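Local coordinates for protein vaginolysin (Gardnerella vaginalis, PDB 5IMY) that is a secreted, toxin-family protein that probably binds membrane cholesterol and probably lyses host cells by forming pores, as other cholesterol-dependent cytolysins do, at residues T37-R42 with T352-D357; L94-K99 with R245-K250; Y459-L464 with R468-S473. All blocks are in the same frame, centred on the assembly; numbering follows the deposited sequence.

In the fold
Residues 37-42 come first from the N terminus: contact 1 joins them to 352-357, closing a loop of 309 residues. Contact 2 lies wholly within that loop, pairing 94-99 with 245-250. The two sites are also spatial neighbours, their centres about 10 Å apart, and they pack directly, with Leu-40 CD2 3.7 Å from Ala-97 CB. Both reach the same antiparallel sheet, through strands 347-354 and 94-96, and to it they tie the N-terminal segment and the loop after helix 240-243. Contact 3 follows later in the chain as a short-range closure between the two sheets of the C-terminal beta sandwich, its centre about 65 Å from that of contact 1.

Contact 1: T37-R42 with T352-D357; sequences TNILAR and TSFVKD
Ile-39, Leu-40 and Phe-354 form a small, buried apolar contact between the N-terminal segment, just ahead of strand 41-43, and the end of strand 347-354. The evidence for a side-chain contact rather than strand pairing is direct: the closest alpha carbons, those of Leu-40 and Thr-352, are 11.4 Å apart, and no hydrogen bond links 37-42 to 352-357. The two segments bury 93 Å² between them, all but a little of it on these three residues.

Leu-40 and Phe-354 reach across from opposite directions. The far end of the ring does the touching: Phe-354 CZ lies 4.2 Å from Leu-40 CD1, and it is equally far, 4.2 Å, from Ile-39 CG2. Those two methyls, Leu-40 CD1 and Ile-39 CG2, are 4.6 Å apart, so CZ points into the notch between them, and both meet the ring obliquely. Phe-354 CG stands anti to its own carbonyl carbon (chi1 -73°), which carries the ring out toward the notch. Ile-39 offers its gamma branch, while CD1 turns off from the ring toward Lys-250.

A turn presents the two aliphatic residues together, closed by Leu-40 N bonding to Thr-37 O at 3.1 Å. Farther along, Arg-42 pairs through its backbone with Gln-364 and Asn-366, in the parallel pairing of 41-43 with the long strand 363-389. Phe-354 also packs on Val-254 and Ala-361, and its ring meets that of Tyr-34 with planes at about 40°.

Contacts of this length between hydrocarbon groups imply dispersion and exclusion of water as the cohesive forces; no directional bond fixes the rotation of the phenyl ring here, whose setting is probably decided by the shape of its neighbours.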
loop_
_atom_site.group_PDB
_atom_site.type_symbol
_atom_site.label_atom_id
_atom_site.label_comp_id
_atom_site.label_asym_id
_atom_site.label_seq_id
_atom_site.Cartn_x
_atom_site.Cartn_y
_atom_site.Cartn_z
ATOM N N THR A 37 23.886 -2.935 -29.649
ATOM C CA THR A 37 22.891 -3.316 -28.650
ATOM C C THR A 37 21.711 -4.042 -29.292
ATOM O O THR A 37 21.468 -5.217 -29.004
ATOM C CB THR A 37 22.395 -2.092 -27.872
ATOM O OG1 THR A 37 23.511 -1.365 -27.346
ATOM C CG2 THR A 37 21.501 -2.544 -26.721
ATOM N N ASN A 38 20.967 -3.354 -30.161
ATOM C CA ASN A 38 19.784 -3.965 -30.755
ATOM C C ASN A 38 20.120 -5.149 -31.651
ATOM O O ASN A 38 19.211 -5.905 -32.010
ATOM C CB ASN A 38 18.990 -2.926 -31.550
ATOM C CG ASN A 38 18.113 -2.063 -30.662
ATOM O OD1 ASN A 38 16.962 -2.405 -30.391
ATOM N ND2 ASN A 38 18.656 -0.942 -30.201
ATOM N N ILE A 39 21.391 -5.333 -32.015
ATOM C CA ILE A 39 21.746 -6.454 -32.877
ATOM C C ILE A 39 21.592 -7.774 -32.134
ATOM O O ILE A 39 21.324 -8.812 -32.750
ATOM C CB ILE A 39 23.175 -6.274 -33.427
ATOM C CG1 ILE A 39 23.432 -7.236 -34.590
ATOM C CG2 ILE A 39 24.219 -6.499 -32.335
ATOM C CD1 ILE A 39 22.632 -6.918 -35.839
ATOM N N LEU A 40 21.758 -7.764 -30.810
ATOM C CA LEU A 40 21.675 -8.969 -29.994
ATOM C C LEU A 40 20.591 -8.853 -28.927
ATOM O O LEU A 40 20.666 -9.506 -27.884
ATOM C CB LEU A 40 23.028 -9.271 -29.348
ATOM C CG LEU A 40 24.104 -9.867 -30.260
ATOM C CD1 LEU A 40 25.450 -9.880 -29.553
ATOM C CD2 LEU A 40 23.722 -11.270 -30.705
ATOM N N ALA A 41 19.572 -8.035 -29.175
ATOM C CA ALA A 41 18.483 -7.857 -28.226
ATOM C C ALA A 41 17.330 -8.797 -28.549
ATOM O O ALA A 41 16.992 -9.010 -29.718
ATOM C CB ALA A 41 17.993 -6.408 -28.234
ATOM N N ARG A 42 16.730 -9.359 -27.502
ATOM C CA ARG A 42 15.589 -10.254 -27.617
ATOM C C ARG A 42 14.395 -9.633 -26.903
ATOM O O ARG A 42 14.552 -8.899 -25.923
ATOM C CB ARG A 42 15.918 -11.636 -27.023
ATOM C CG ARG A 42 14.742 -12.604 -26.945
ATOM C CD ARG A 42 15.219 -14.050 -26.803
ATOM N NE ARG A 42 16.138 -14.241 -25.680
ATOM C CZ ARG A 42 15.790 -14.689 -24.474
ATOM N NH1 ARG A 42 14.530 -15.003 -24.200
ATOM N NH2 ARG A 42 16.714 -14.826 -23.531
ATOM N N THR A 352 31.461 -13.896 -25.808
ATOM C CA THR A 352 31.761 -13.536 -27.185
ATOM C C THR A 352 32.169 -12.071 -27.261
ATOM O O THR A 352 31.682 -11.231 -26.500
ATOM C CB THR A 352 30.559 -13.774 -28.109
ATOM O OG1 THR A 352 29.508 -12.854 -27.785
ATOM C CG2 THR A 352 30.047 -15.202 -27.977
ATOM N N SER A 353 33.074 -11.779 -28.191
ATOM C CA SER A 353 33.523 -10.424 -28.458
ATOM C C SER A 353 33.415 -10.155 -29.951
ATOM O O SER A 353 33.577 -11.062 -30.773
ATOM C CB SER A 353 34.967 -10.207 -27.987
ATOM O OG SER A 353 35.085 -10.423 -26.593
ATOM N N PHE A 354 33.132 -8.903 -30.297
ATOM C CA PHE A 354 32.997 -8.530 -31.699
ATOM C C PHE A 354 34.355 -8.543 -32.389
ATOM O O PHE A 354 35.357 -8.083 -31.837
ATOM C CB PHE A 354 32.367 -7.144 -31.827
ATOM C CG PHE A 354 30.897 -7.111 -31.514
ATOM C CD1 PHE A 354 29.979 -7.685 -32.378
ATOM C CD2 PHE A 354 30.432 -6.494 -30.363
ATOM C CE1 PHE A 354 28.627 -7.655 -32.097
ATOM C CE2 PHE A 354 29.081 -6.459 -30.077
ATOM C CZ PHE A 354 28.176 -7.040 -30.945
ATOM N N VAL A 355 34.381 -9.076 -33.611
ATOM C CA VAL A 355 35.620 -9.113 -34.382
ATOM C C VAL A 355 36.071 -7.701 -34.734
ATOM O O VAL A 355 37.272 -7.410 -34.769
ATOM C CB VAL A 355 35.429 -9.973 -35.647
ATOM C CG1 VAL A 355 36.664 -9.907 -36.546
ATOM C CG2 VAL A 355 35.125 -11.415 -35.262
ATOM N N LYS A 356 35.119 -6.802 -34.993
ATOM C CA LYS A 356 35.460 -5.470 -35.482
ATOM C C LYS A 356 36.391 -4.745 -34.517
ATOM O O LYS A 356 37.416 -4.189 -34.927
ATOM C CB LYS A 356 34.184 -4.656 -35.711
ATOM C CG LYS A 356 34.435 -3.267 -36.296
ATOM C CD LYS A 356 33.586 -2.191 -35.627
ATOM C CE LYS A 356 32.229 -2.022 -36.295
ATOM N NZ LYS A 356 31.976 -0.589 -36.624
ATOM N N ASP A 357 36.047 -4.731 -33.226
ATOM C CA ASP A 357 36.787 -3.944 -32.245
ATOM C C ASP A 357 37.148 -4.734 -30.991
ATOM O O ASP A 357 37.621 -4.137 -30.016
ATOM C CB ASP A 357 35.983 -2.699 -31.852
ATOM C CG ASP A 357 34.580 -3.034 -31.388
ATOM O OD1 ASP A 357 34.325 -4.215 -31.070
ATOM O OD2 ASP A 357 33.733 -2.116 -31.340
#

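Contact 2: L94-K99 with R245-K250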
loop_
_atom_site.group_PDB
_atom_site.type_symbol
_atom_site.label_atom_id
_atom_site.label_comp_id
_atom_site.label_asym_id
_atom_site.label_seq_id
_atom_site.Cartn_x
_atom_site.Cartn_y
_atom_site.Cartn_z
ATOM N N LEU A 94 33.960 -18.814 -34.238
ATOM C CA LEU A 94 33.336 -17.665 -34.883
ATOM C C LEU A 94 31.846 -17.918 -35.056
ATOM O O LEU A 94 31.446 -18.980 -35.546
ATOM C CB LEU A 94 33.971 -17.387 -36.248
ATOM C CG LEU A 94 35.411 -16.870 -36.271
ATOM C CD1 LEU A 94 35.925 -16.850 -37.699
ATOM C CD2 LEU A 94 35.498 -15.486 -35.653
ATOM N N PHE A 95 31.030 -16.942 -34.662
ATOM C CA PHE A 95 29.590 -16.986 -34.867
ATOM C C PHE A 95 29.143 -15.713 -35.567
ATOM O O PHE A 95 29.899 -14.749 -35.708
ATOM C CB PHE A 95 28.815 -17.112 -33.548
ATOM C CG PHE A 95 29.350 -18.151 -32.610
ATOM C CD1 PHE A 95 29.689 -19.413 -33.061
ATOM C CD2 PHE A 95 29.500 -17.859 -31.267
ATOM C CE1 PHE A 95 30.175 -20.365 -32.184
ATOM C CE2 PHE A 95 29.985 -18.802 -30.388
ATOM C CZ PHE A 95 30.324 -20.056 -30.846
ATOM N N ARG A 96 27.888 -15.721 -36.002
ATOM C CA ARG A 96 27.187 -14.500 -36.360
ATOM C C ARG A 96 26.368 -14.027 -35.170
ATOM O O ARG A 96 25.741 -14.830 -34.473
ATOM C CB ARG A 96 26.269 -14.729 -37.562
ATOM C CG ARG A 96 27.004 -14.988 -38.857
ATOM C CD ARG A 96 26.087 -15.577 -39.912
ATOM N NE ARG A 96 26.857 -16.230 -40.967
ATOM C CZ ARG A 96 27.074 -17.540 -41.053
ATOM N NH1 ARG A 96 26.569 -18.376 -40.153
ATOM N NH2 ARG A 96 27.798 -18.021 -42.055
ATOM N N ALA A 97 26.387 -12.718 -34.929
ATOM C CA ALA A 97 25.525 -12.113 -33.918
ATOM C C ALA A 97 24.110 -12.088 -34.488
ATOM O O ALA A 97 23.606 -11.065 -34.957
ATOM C CB ALA A 97 26.018 -10.720 -33.547
ATOM N N ASP A 98 23.466 -13.249 -34.451
ATOM C CA ASP A 98 22.188 -13.448 -35.126
ATOM C C ASP A 98 21.188 -14.040 -34.136
ATOM O O ASP A 98 21.371 -13.999 -32.912
ATOM C CB ASP A 98 22.375 -14.341 -36.359
ATOM C CG ASP A 98 22.644 -15.787 -35.995
ATOM O OD1 ASP A 98 23.358 -16.028 -34.998
ATOM O OD2 ASP A 98 22.136 -16.685 -36.698
ATOM N N LYS A 99 20.105 -14.612 -34.670
ATOM C CA LYS A 99 19.054 -15.165 -33.821
ATOM C C LYS A 99 19.520 -16.428 -33.109
ATOM O O LYS A 99 19.138 -16.674 -31.959
ATOM C CB LYS A 99 17.808 -15.458 -34.657
ATOM C CG LYS A 99 16.547 -15.657 -33.833
ATOM C CD LYS A 99 15.518 -16.490 -34.581
ATOM C CE LYS A 99 14.217 -16.608 -33.801
ATOM N NZ LYS A 99 14.208 -17.768 -32.862
ATOM N N ARG A 245 27.788 -15.797 -47.419
ATOM C CA ARG A 245 27.737 -16.560 -46.169
ATOM C C ARG A 245 26.947 -15.775 -45.131
ATOM O O ARG A 245 26.585 -16.316 -44.082
ATOM C CB ARG A 245 29.117 -16.897 -45.594
ATOM C CG ARG A 245 29.815 -18.047 -46.307
ATOM C CD ARG A 245 31.116 -18.400 -45.616
ATOM N NE ARG A 245 31.922 -19.306 -46.426
ATOM C CZ ARG A 245 31.614 -20.579 -46.653
ATOM N NH1 ARG A 245 30.510 -21.104 -46.137
ATOM N NH2 ARG A 245 32.409 -21.326 -47.406
ATOM N N GLY A 246 26.686 -14.502 -45.410
ATOM C CA GLY A 246 25.859 -13.697 -44.537
ATOM C C GLY A 246 26.585 -13.029 -43.396
ATOM O O GLY A 246 25.981 -12.804 -42.341
ATOM N N VAL A 247 27.862 -12.706 -43.565
ATOM C CA VAL A 247 28.626 -11.961 -42.566
ATOM C C VAL A 247 28.681 -10.517 -43.047
ATOM O O VAL A 247 29.547 -10.143 -43.842
ATOM C CB VAL A 247 30.023 -12.549 -42.352
ATOM C CG1 VAL A 247 30.731 -11.817 -41.221
ATOM C CG2 VAL A 247 29.935 -14.037 -42.052
ATOM N N ASP A 248 27.744 -9.706 -42.563
ATOM C CA ASP A 248 27.646 -8.305 -42.936
ATOM C C ASP A 248 27.108 -7.544 -41.731
ATOM O O ASP A 248 26.886 -8.117 -40.659
ATOM C CB ASP A 248 26.756 -8.130 -44.173
ATOM C CG ASP A 248 25.425 -8.844 -44.041
ATOM O OD1 ASP A 248 25.299 -9.711 -43.153
ATOM O OD2 ASP A 248 24.506 -8.543 -44.831
ATOM N N ASN A 249 26.891 -6.239 -41.909
ATOM C CA ASN A 249 26.428 -5.429 -40.788
ATOM C C ASN A 249 25.052 -5.844 -40.289
ATOM O O ASN A 249 24.651 -5.402 -39.208
ATOM C CB ASN A 249 26.411 -3.936 -41.146
ATOM C CG ASN A 249 26.214 -3.672 -42.624
ATOM O OD1 ASN A 249 25.472 -4.381 -43.304
ATOM N ND2 ASN A 249 26.889 -2.644 -43.131
ATOM N N LYS A 250 24.324 -6.679 -41.031
ATOM C CA LYS A 250 23.087 -7.248 -40.510
ATOM C C LYS A 250 23.354 -8.418 -39.572
ATOM O O LYS A 250 22.539 -8.697 -38.685
ATOM C CB LYS A 250 22.189 -7.706 -41.659
ATOM C CG LYS A 250 21.256 -6.627 -42.192
ATOM C CD LYS A 250 20.000 -7.237 -42.797
ATOM C CE LYS A 250 19.063 -7.785 -41.723
ATOM N NZ LYS A 250 18.172 -8.854 -42.248
#
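Arg-96 projects from the end of strand 94-96 and lays its guanidinium against the carbonyls of Arg-245 and Gly-246 and the CG2 methyl of Val-247. Its chain runs extended from CG to NE, with CG anti to the carbonyl carbon (chi1 -68°), so that the flat group arrives beside the Arg-245 carbonyl. Two nitrogens lie close to this one oxygen: Arg-245 O is 2.9 Å from Arg-96 NH2 and 3.1 Å from Arg-96 NE, approached obliquely to the guanidinium plane. Gly-246 O sits instead at the guanidinium edge, near its plane, and 3.7 Å from Arg-96 CD. Val-247 brings its CG2 branch to within 3.9 Å of Arg-96 NE, again obliquely.

The two carbonyls lie just beyond helix 240-243, where the chain leaves it. Gly-246, with positive phi (86°), is the C-prime residue of a Schellman motif in which Val-247 N bonds to Leu-242 O and Gly-246 N to Lys-243 O. On the other segment, Ala-97 centres an inverse gamma turn. Strand 94-96 pairs antiparallel with 253-261.

The two arginine side chains part company: Arg-96 NH2 and Arg-245 NH1 are 5.8 Å apart. At the carbonyls of the turn that follows the helix, the partial negative charge of the two oxygens would probably suit the cationic group of Arg-96.

Contact 3: Y459-L464 with R468-S473; sequences YDRSDL and RQRTIS
Ile-472 sets its CG2 methyl over one face of the Tyr-459 ring, 4.1 Å from the centroid and 8° off the ring normal, a CH-pi contact. The two side chains cross at about a right angle, and the other branch runs toward the phenol end, where Ile-472 CD1 comes within 3.3 Å of Tyr-459 OH. With Tyr-459 CG anti to the backbone N (chi1 -177°), the ring extends from just ahead of strand 460-464 toward 468-473.

This is face-to-face packing in the C-terminal beta sandwich of the cytolysin: strand 460-464 is the outermost strand, within this chain, of the four-stranded sheet, whereas 469-475 lies in the sheet that includes 363-389 and 480-485. The chain turns a corner at Asp-463, after which Leu-464 faces Arg-470. Leu-464 CD1 sits over the centre of the Arg-470 guanidinium; the 3.2 Å between Leu-464 CD1 and Arg-470 CZ is shorter than ordinary contact, so its exact value is doubtful.

Arg-461 and Arg-470 gather near Glu-485, each in a long, weak ion pair with its carboxylate. Tyr-459 OH hydrogen-bonds to the same Glu-485, and Arg-470 NH2 makes a weak hydrogen bond to Pro-465 O.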
loop_
_atom_site.group_PDB
_atom_site.type_symbol
_atom_site.label_atom_id
_atom_site.label_comp_id
_atom_site.label_asym_id
_atom_site.label_seq_id
_atom_site.Cartn_x
_atom_site.Cartn_y
_atom_site.Cartn_z
ATOM N N TYR A 459 -0.745 -3.155 36.657
ATOM C CA TYR A 459 -0.370 -3.565 35.307
ATOM C C TYR A 459 -0.609 -2.474 34.267
ATOM O O TYR A 459 -1.736 -2.289 33.800
ATOM C CB TYR A 459 -1.151 -4.823 34.917
ATOM C CG TYR A 459 -0.782 -5.376 33.561
ATOM C CD1 TYR A 459 0.172 -6.375 33.436
ATOM C CD2 TYR A 459 -1.388 -4.899 32.406
ATOM C CE1 TYR A 459 0.512 -6.884 32.200
ATOM C CE2 TYR A 459 -1.053 -5.398 31.167
ATOM C CZ TYR A 459 -0.103 -6.390 31.069
ATOM O OH TYR A 459 0.226 -6.887 29.832
ATOM N N ASP A 460 0.448 -1.761 33.881
ATOM C CA ASP A 460 0.389 -0.788 32.791
ATOM C C ASP A 460 1.505 -1.121 31.811
ATOM O O ASP A 460 2.686 -0.964 32.137
ATOM C CB ASP A 460 0.528 0.643 33.312
ATOM C CG ASP A 460 0.255 1.685 32.242
ATOM O OD1 ASP A 460 0.143 1.310 31.057
ATOM O OD2 ASP A 460 0.160 2.881 32.587
ATOM N N ARG A 461 1.137 -1.579 30.616
ATOM C CA ARG A 461 2.112 -1.995 29.617
ATOM C C ARG A 461 1.685 -1.513 28.239
ATOM O O ARG A 461 0.493 -1.436 27.928
ATOM C CB ARG A 461 2.293 -3.518 29.615
ATOM C CG ARG A 461 3.609 -3.961 30.235
ATOM C CD ARG A 461 3.551 -5.378 30.779
ATOM N NE ARG A 461 3.927 -6.379 29.785
ATOM C CZ ARG A 461 5.178 -6.636 29.417
ATOM N NH1 ARG A 461 6.186 -5.954 29.948
ATOM N NH2 ARG A 461 5.425 -7.569 28.509
ATOM N N SER A 462 2.682 -1.196 27.414
ATOM C CA SER A 462 2.462 -0.628 26.092
ATOM C C SER A 462 3.431 -1.263 25.106
ATOM O O SER A 462 4.325 -2.026 25.483
ATOM C CB SER A 462 2.646 0.893 26.103
ATOM O OG SER A 462 3.969 1.236 26.478
ATOM N N ASP A 463 3.238 -0.935 23.825
ATOM C CA ASP A 463 4.125 -1.376 22.754
ATOM C C ASP A 463 4.520 -2.841 22.907
ATOM O O ASP A 463 5.681 -3.197 22.682
ATOM C CB ASP A 463 5.380 -0.498 22.713
ATOM C CG ASP A 463 5.149 0.818 21.999
ATOM O OD1 ASP A 463 4.541 0.805 20.908
ATOM O OD2 ASP A 463 5.576 1.866 22.529
ATOM N N LEU A 464 3.545 -3.719 23.292
ATOM C CA LEU A 464 3.939 -5.103 23.512
ATOM C C LEU A 464 3.491 -5.982 22.348
ATOM O O LEU A 464 2.415 -5.762 21.780
ATOM C CB LEU A 464 3.362 -5.638 24.825
ATOM C CG LEU A 464 1.899 -6.070 24.949
ATOM C CD1 LEU A 464 1.699 -6.709 26.316
ATOM C CD2 LEU A 464 0.934 -4.914 24.771
ATOM N N ARG A 468 -0.021 -15.195 19.696
ATOM C CA ARG A 468 -1.219 -15.981 19.426
ATOM C C ARG A 468 -2.189 -15.928 20.598
ATOM O O ARG A 468 -3.407 -15.929 20.391
ATOM C CB ARG A 468 -0.821 -17.424 19.095
ATOM C CG ARG A 468 -1.591 -18.533 19.818
ATOM C CD ARG A 468 -3.004 -18.707 19.274
ATOM N NE ARG A 468 -3.264 -20.099 18.916
ATOM C CZ ARG A 468 -4.473 -20.620 18.739
ATOM N NH1 ARG A 468 -5.558 -19.871 18.896
ATOM N NH2 ARG A 468 -4.601 -21.899 18.413
ATOM N N GLN A 469 -1.675 -15.875 21.825
ATOM C CA GLN A 469 -2.517 -15.871 23.013
ATOM C C GLN A 469 -1.836 -15.075 24.114
ATOM O O GLN A 469 -0.663 -15.307 24.421
ATOM C CB GLN A 469 -2.795 -17.299 23.496
ATOM C CG GLN A 469 -3.590 -17.389 24.799
ATOM C CD GLN A 469 -5.067 -17.106 24.607
ATOM O OE1 GLN A 469 -5.553 -16.022 24.936
ATOM N NE2 GLN A 469 -5.790 -18.083 24.077
ATOM N N ARG A 470 -2.582 -14.144 24.702
ATOM C CA ARG A 470 -2.144 -13.382 25.862
ATOM C C ARG A 470 -3.278 -13.380 26.873
ATOM O O ARG A 470 -4.415 -13.039 26.531
ATOM C CB ARG A 470 -1.758 -11.949 25.467
ATOM C CG ARG A 470 -1.622 -10.958 26.629
ATOM C CD ARG A 470 -0.203 -10.440 26.780
ATOM N NE ARG A 470 0.370 -10.003 25.510
ATOM C CZ ARG A 470 1.666 -9.790 25.306
ATOM N NH1 ARG A 470 2.537 -9.970 26.291
ATOM N NH2 ARG A 470 2.091 -9.395 24.114
ATOM N N THR A 471 -2.974 -13.772 28.107
ATOM C CA THR A 471 -3.959 -13.778 29.179
ATOM C C THR A 471 -3.365 -13.098 30.402
ATOM O O THR A 471 -2.252 -13.428 30.825
ATOM C CB THR A 471 -4.420 -15.203 29.524
ATOM O OG1 THR A 471 -5.082 -15.200 30.794
ATOM C CG2 THR A 471 -3.254 -16.165 29.565
ATOM N N ILE A 472 -4.110 -12.147 30.959
ATOM C CA ILE A 472 -3.661 -11.330 32.080
ATOM C C ILE A 472 -4.632 -11.569 33.227
ATOM O O ILE A 472 -5.788 -11.129 33.174
ATOM C CB ILE A 472 -3.596 -9.841 31.713
ATOM C CG1 ILE A 472 -2.821 -9.651 30.404
ATOM C CG2 ILE A 472 -2.950 -9.042 32.844
ATOM C CD1 ILE A 472 -2.819 -8.228 29.888
ATOM N N SER A 473 -4.169 -12.267 34.261
ATOM C CA SER A 473 -4.989 -12.583 35.422
ATOM C C SER A 473 -4.609 -11.683 36.590
ATOM O O SER A 473 -3.423 -11.473 36.863
ATOM C CB SER A 473 -4.825 -14.050 35.823
ATOM O OG SER A 473 -5.217 -14.915 34.772
#